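Penicillin-binding protein 1A (Mycobacterium tuberculosis, PDB 5CXW) builds cross-linked peptidoglycan for the cell wall, here represented by its penicillin-sensitive transpeptidase region with penicillin V bound. Local coordinates at residues A[31-36]-A[231-236]; A[317-322]-A[345-350]. All blocks are in the same frame, centred on the assembly; numbering follows the deposited sequence.

Interaction 1: residues A[31-36]-A[231-236]; sequences LVVTTT and HFVQKV
The carbonyl oxygen of T34 is gripped by two consecutive amides of the facing strand. Q234 N reaches T34 O at 2.9 Å, whereas the bond from K235 N to T34 O is longer, 3.2 Å. The strand pair is closed beyond this fork by T34 N, which donates to K235 O at 2.9 Å. On the other side of the fork T36 N donates to F232 O over 2.8 Å.

Because Q234 and K235 both face T34, the register slips by one residue. The side chains of T34 and K235 leave the same face of the sheet and meet at their beta carbons, T34 CB 3.9 Å from K235 CB, before the lysine chain extends away. The other sheet face carries V33 and V236; next to them, L31 CD1 rests against V236 CG1 at 3.8 Å, and V236 also touches L15 of helix 2-19. The T36 methyl CG2 approaches the imidazole of H231 obliquely, 3.8 Å from CD2. T36 OG1, placed between its own backbone N and carbonyl carbon (chi1 52°), bonds to V74 O, tying this end to the strand 74-78.

Two residues opposite one make a classic beta bulge, set in the small antiparallel sheet formed by strands 32-35, 233-237 and 243-246.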
# COMPACT_ATOMS: atom_id res chain seq x y z
N LEU A 31 2.61 20.70 -25.53
CA LEU A 31 2.96 19.29 -25.61
C LEU A 31 1.71 18.47 -25.66
O LEU A 31 0.75 18.78 -24.98
CB LEU A 31 3.77 18.86 -24.41
CG LEU A 31 5.13 19.56 -24.30
CD1 LEU A 31 5.87 18.98 -23.14
CD2 LEU A 31 5.89 19.38 -25.63
N VAL A 32 1.76 17.39 -26.40
CA VAL A 32 0.70 16.42 -26.41
C VAL A 32 1.13 15.26 -25.54
O VAL A 32 2.05 14.53 -25.85
CB VAL A 32 0.38 15.95 -27.85
CG1 VAL A 32 -0.63 14.80 -27.81
CG2 VAL A 32 -0.06 17.16 -28.68
N VAL A 33 0.47 15.12 -24.40
CA VAL A 33 0.89 14.19 -23.35
C VAL A 33 -0.12 13.06 -23.25
O VAL A 33 -1.33 13.29 -23.31
CB VAL A 33 1.00 14.89 -22.00
CG1 VAL A 33 1.44 13.91 -20.89
CG2 VAL A 33 1.92 16.11 -22.11
N THR A 34 0.36 11.83 -23.28
CA THR A 34 -0.45 10.67 -23.02
C THR A 34 -0.10 10.20 -21.61
O THR A 34 1.04 9.99 -21.29
CB THR A 34 -0.12 9.53 -24.02
OG1 THR A 34 -0.28 10.01 -25.38
CG2 THR A 34 -1.07 8.37 -23.83
N THR A 35 -1.11 10.06 -20.76
CA THR A 35 -0.88 9.62 -19.41
C THR A 35 -1.07 8.14 -19.34
O THR A 35 -1.57 7.49 -20.25
CB THR A 35 -1.79 10.29 -18.36
OG1 THR A 35 -3.08 9.69 -18.45
CG2 THR A 35 -1.87 11.79 -18.50
N THR A 36 -0.69 7.61 -18.19
CA THR A 36 -0.81 6.18 -17.92
C THR A 36 -2.19 5.76 -17.42
O THR A 36 -2.47 4.56 -17.31
CB THR A 36 0.19 5.78 -16.83
OG1 THR A 36 0.05 6.64 -15.69
CG2 THR A 36 1.62 5.84 -17.32
N HIS A 231 4.99 6.11 -12.31
CA HIS A 231 4.97 7.26 -13.24
C HIS A 231 3.62 7.39 -13.86
O HIS A 231 2.86 6.41 -13.99
CB HIS A 231 6.06 7.07 -14.29
CG HIS A 231 5.85 5.88 -15.14
ND1 HIS A 231 6.16 4.61 -14.70
CD2 HIS A 231 5.28 5.73 -16.36
CE1 HIS A 231 5.84 3.74 -15.65
NE2 HIS A 231 5.33 4.40 -16.67
N PHE A 232 3.34 8.63 -14.26
CA PHE A 232 2.06 9.06 -14.78
C PHE A 232 2.11 9.36 -16.30
O PHE A 232 1.07 9.45 -16.92
CB PHE A 232 1.62 10.37 -14.09
CG PHE A 232 1.27 10.24 -12.64
CD1 PHE A 232 2.29 10.24 -11.67
CD2 PHE A 232 -0.06 10.11 -12.22
CE1 PHE A 232 1.99 10.08 -10.31
CE2 PHE A 232 -0.34 9.98 -10.86
CZ PHE A 232 0.67 9.98 -9.92
N VAL A 233 3.30 9.53 -16.85
CA VAL A 233 3.47 9.94 -18.25
C VAL A 233 3.91 8.73 -19.06
O VAL A 233 4.95 8.11 -18.79
CB VAL A 233 4.48 11.06 -18.39
CG1 VAL A 233 4.74 11.31 -19.88
CG2 VAL A 233 4.01 12.36 -17.68
N GLN A 234 3.09 8.41 -20.07
CA GLN A 234 3.32 7.34 -21.02
C GLN A 234 4.04 7.83 -22.27
O GLN A 234 4.93 7.14 -22.79
CB GLN A 234 1.98 6.71 -21.42
CG GLN A 234 2.04 5.57 -22.43
CD GLN A 234 2.86 4.40 -21.89
OE1 GLN A 234 2.84 4.08 -20.68
NE2 GLN A 234 3.60 3.77 -22.77
N LYS A 235 3.68 9.00 -22.77
CA LYS A 235 4.26 9.45 -24.06
C LYS A 235 4.12 10.95 -24.13
O LYS A 235 3.20 11.55 -23.55
CB LYS A 235 3.56 8.76 -25.22
CG LYS A 235 4.19 9.05 -26.58
CD LYS A 235 3.57 8.16 -27.65
CE LYS A 235 4.15 8.36 -29.03
NZ LYS A 235 3.30 7.69 -30.05
N VAL A 236 5.09 11.60 -24.79
CA VAL A 236 5.02 13.05 -24.99
C VAL A 236 5.43 13.33 -26.43
O VAL A 236 6.47 12.83 -26.87
CB VAL A 236 6.01 13.79 -24.07
CG1 VAL A 236 5.89 15.30 -24.25
CG2 VAL A 236 5.73 13.44 -22.60

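Interaction 2: residues A[317-322]-A[345-350]; sequences TAVWVG and SDIWKA
Apolar contacts between V319 and the helix residues I347 and W348 lie at the heart of this buried interface. The two methyls of V319 divide the work: CG1 meets I347 CG2 at 3.8 Å, and CG2 presses on the helix backbone, 3.6 Å from W348 CA, while also lying near the plane of the indole at its edge. Chi1 of I347 (-65°) sets CG1 anti to the carbonyl carbon and leaves CG2 anti to the backbone N; CG2 meets V319, and the CG1 branch carries CD1 on to V321, 4.0 Å from V321 CG2. I347 further touches V64 of the neighbouring strand 60-67.

Polar atoms gather at the pyrrole edge of W348. T317 O stands there, 3.3 Å from W348 CD1, and T317 CB is 3.8 Å from that same carbon. The indole nitrogen is hydrogen-bonded to G310 O on strand 303-312, which helps fix the rotation of the ring, and T317 OG1 is hydrogen-bonded to S66 OG.

Alternate strand residues T317, V319 and V321 thus meet one side of a helix running roughly antiparallel to them (151°), the C-terminal helix packed on the five-stranded antiparallel sheet of the penicillin-binding transpeptidase fold, related to beta-lactamases.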
# COMPACT_ATOMS: atom_id res chain seq x y z
N THR A 317 -3.38 -2.05 -5.80
CA THR A 317 -4.19 -0.92 -5.38
C THR A 317 -4.10 -0.72 -3.85
O THR A 317 -4.27 -1.68 -3.06
CB THR A 317 -5.67 -1.08 -5.79
OG1 THR A 317 -5.76 -1.19 -7.23
CG2 THR A 317 -6.50 0.14 -5.34
N ALA A 318 -3.81 0.52 -3.45
CA ALA A 318 -3.81 0.93 -2.08
C ALA A 318 -4.99 1.90 -1.84
O ALA A 318 -5.23 2.80 -2.61
CB ALA A 318 -2.51 1.66 -1.75
N VAL A 319 -5.67 1.69 -0.71
CA VAL A 319 -6.77 2.56 -0.30
C VAL A 319 -6.58 2.92 1.16
O VAL A 319 -6.39 2.07 2.02
CB VAL A 319 -8.12 1.86 -0.38
CG1 VAL A 319 -9.25 2.78 0.06
CG2 VAL A 319 -8.38 1.30 -1.83
N TRP A 320 -6.74 4.23 1.39
CA TRP A 320 -6.77 4.84 2.72
C TRP A 320 -8.11 5.56 2.89
O TRP A 320 -8.62 6.15 1.96
CB TRP A 320 -5.62 5.83 2.86
CG TRP A 320 -5.73 6.77 4.05
CD1 TRP A 320 -5.26 6.54 5.33
CD2 TRP A 320 -6.30 8.08 4.08
NE1 TRP A 320 -5.50 7.63 6.13
CE2 TRP A 320 -6.16 8.58 5.39
CE3 TRP A 320 -6.92 8.90 3.12
CZ2 TRP A 320 -6.57 9.88 5.75
CZ3 TRP A 320 -7.34 10.15 3.48
CH2 TRP A 320 -7.16 10.64 4.80
N VAL A 321 -8.67 5.42 4.09
CA VAL A 321 -9.77 6.24 4.54
C VAL A 321 -9.37 6.89 5.85
O VAL A 321 -8.80 6.26 6.75
CB VAL A 321 -11.07 5.42 4.69
CG1 VAL A 321 -12.20 6.30 5.22
CG2 VAL A 321 -11.47 4.77 3.37
N GLY A 322 -9.71 8.17 6.02
CA GLY A 322 -9.46 8.90 7.28
C GLY A 322 -10.29 10.16 7.29
O GLY A 322 -11.30 10.24 6.57
N SER A 345 -11.68 -1.61 2.43
CA SER A 345 -11.80 -2.88 1.70
C SER A 345 -12.96 -2.86 0.73
O SER A 345 -12.85 -3.39 -0.37
CB SER A 345 -11.89 -4.05 2.69
OG SER A 345 -10.69 -4.26 3.37
N ASP A 346 -14.08 -2.19 1.08
CA ASP A 346 -15.18 -2.00 0.14
C ASP A 346 -14.70 -1.25 -1.11
O ASP A 346 -14.97 -1.68 -2.27
CB ASP A 346 -16.33 -1.20 0.78
CG ASP A 346 -17.02 -1.91 1.92
OD1 ASP A 346 -17.17 -3.16 1.92
OD2 ASP A 346 -17.48 -1.19 2.83
N ILE A 347 -13.94 -0.16 -0.90
CA ILE A 347 -13.45 0.64 -2.00
C ILE A 347 -12.41 -0.14 -2.82
O ILE A 347 -12.42 -0.10 -4.05
CB ILE A 347 -12.88 1.98 -1.46
CG1 ILE A 347 -13.98 2.85 -0.83
CG2 ILE A 347 -12.07 2.71 -2.53
CD1 ILE A 347 -13.48 4.02 0.04
N TRP A 348 -11.49 -0.78 -2.14
CA TRP A 348 -10.41 -1.58 -2.77
C TRP A 348 -11.05 -2.66 -3.68
O TRP A 348 -10.69 -2.81 -4.86
CB TRP A 348 -9.55 -2.23 -1.69
CG TRP A 348 -8.52 -3.17 -2.28
CD1 TRP A 348 -7.32 -2.84 -2.84
CD2 TRP A 348 -8.62 -4.61 -2.39
NE1 TRP A 348 -6.68 -3.99 -3.30
CE2 TRP A 348 -7.44 -5.07 -3.02
CE3 TRP A 348 -9.57 -5.54 -1.97
CZ2 TRP A 348 -7.19 -6.45 -3.26
CZ3 TRP A 348 -9.33 -6.93 -2.24
CH2 TRP A 348 -8.17 -7.35 -2.89
N LYS A 349 -11.97 -3.43 -3.12
CA LYS A 349 -12.61 -4.52 -3.88
C LYS A 349 -13.32 -3.98 -5.12
O LYS A 349 -13.24 -4.55 -6.23
CB LYS A 349 -13.60 -5.30 -2.99
CG LYS A 349 -14.54 -6.20 -3.82
CD LYS A 349 -15.31 -7.19 -2.97
CE LYS A 349 -16.46 -7.77 -3.78
NZ LYS A 349 -15.98 -8.65 -4.89
N ALA A 350 -14.09 -2.90 -4.93
CA ALA A 350 -14.86 -2.32 -6.03
C ALA A 350 -13.95 -1.74 -7.09
O ALA A 350 -14.20 -1.91 -8.30
CB ALA A 350 -15.78 -1.26 -5.50

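How the interactions relate
Interaction 1, the strand pairing of 31-36 with 231-236, is complete before interaction 2 begins, where 317-322 meets 345-350. Their centres are 26 Å apart and their nearest atoms about 12 Å, so they do not meet. They belong to different sheets, interaction 1 to a peripheral three-stranded one and interaction 2 to the central five-stranded one. A route between them runs through strand 74-78, which bonds to T36, and strand 60-67, which lies between strands 74-78 and 315-323. Interaction 1 brings an early strand against one nearly 200 residues later, at the edge of the fold, whereas interaction 2 joins the last helix to the central sheet; neither includes the probable acylation serine S97.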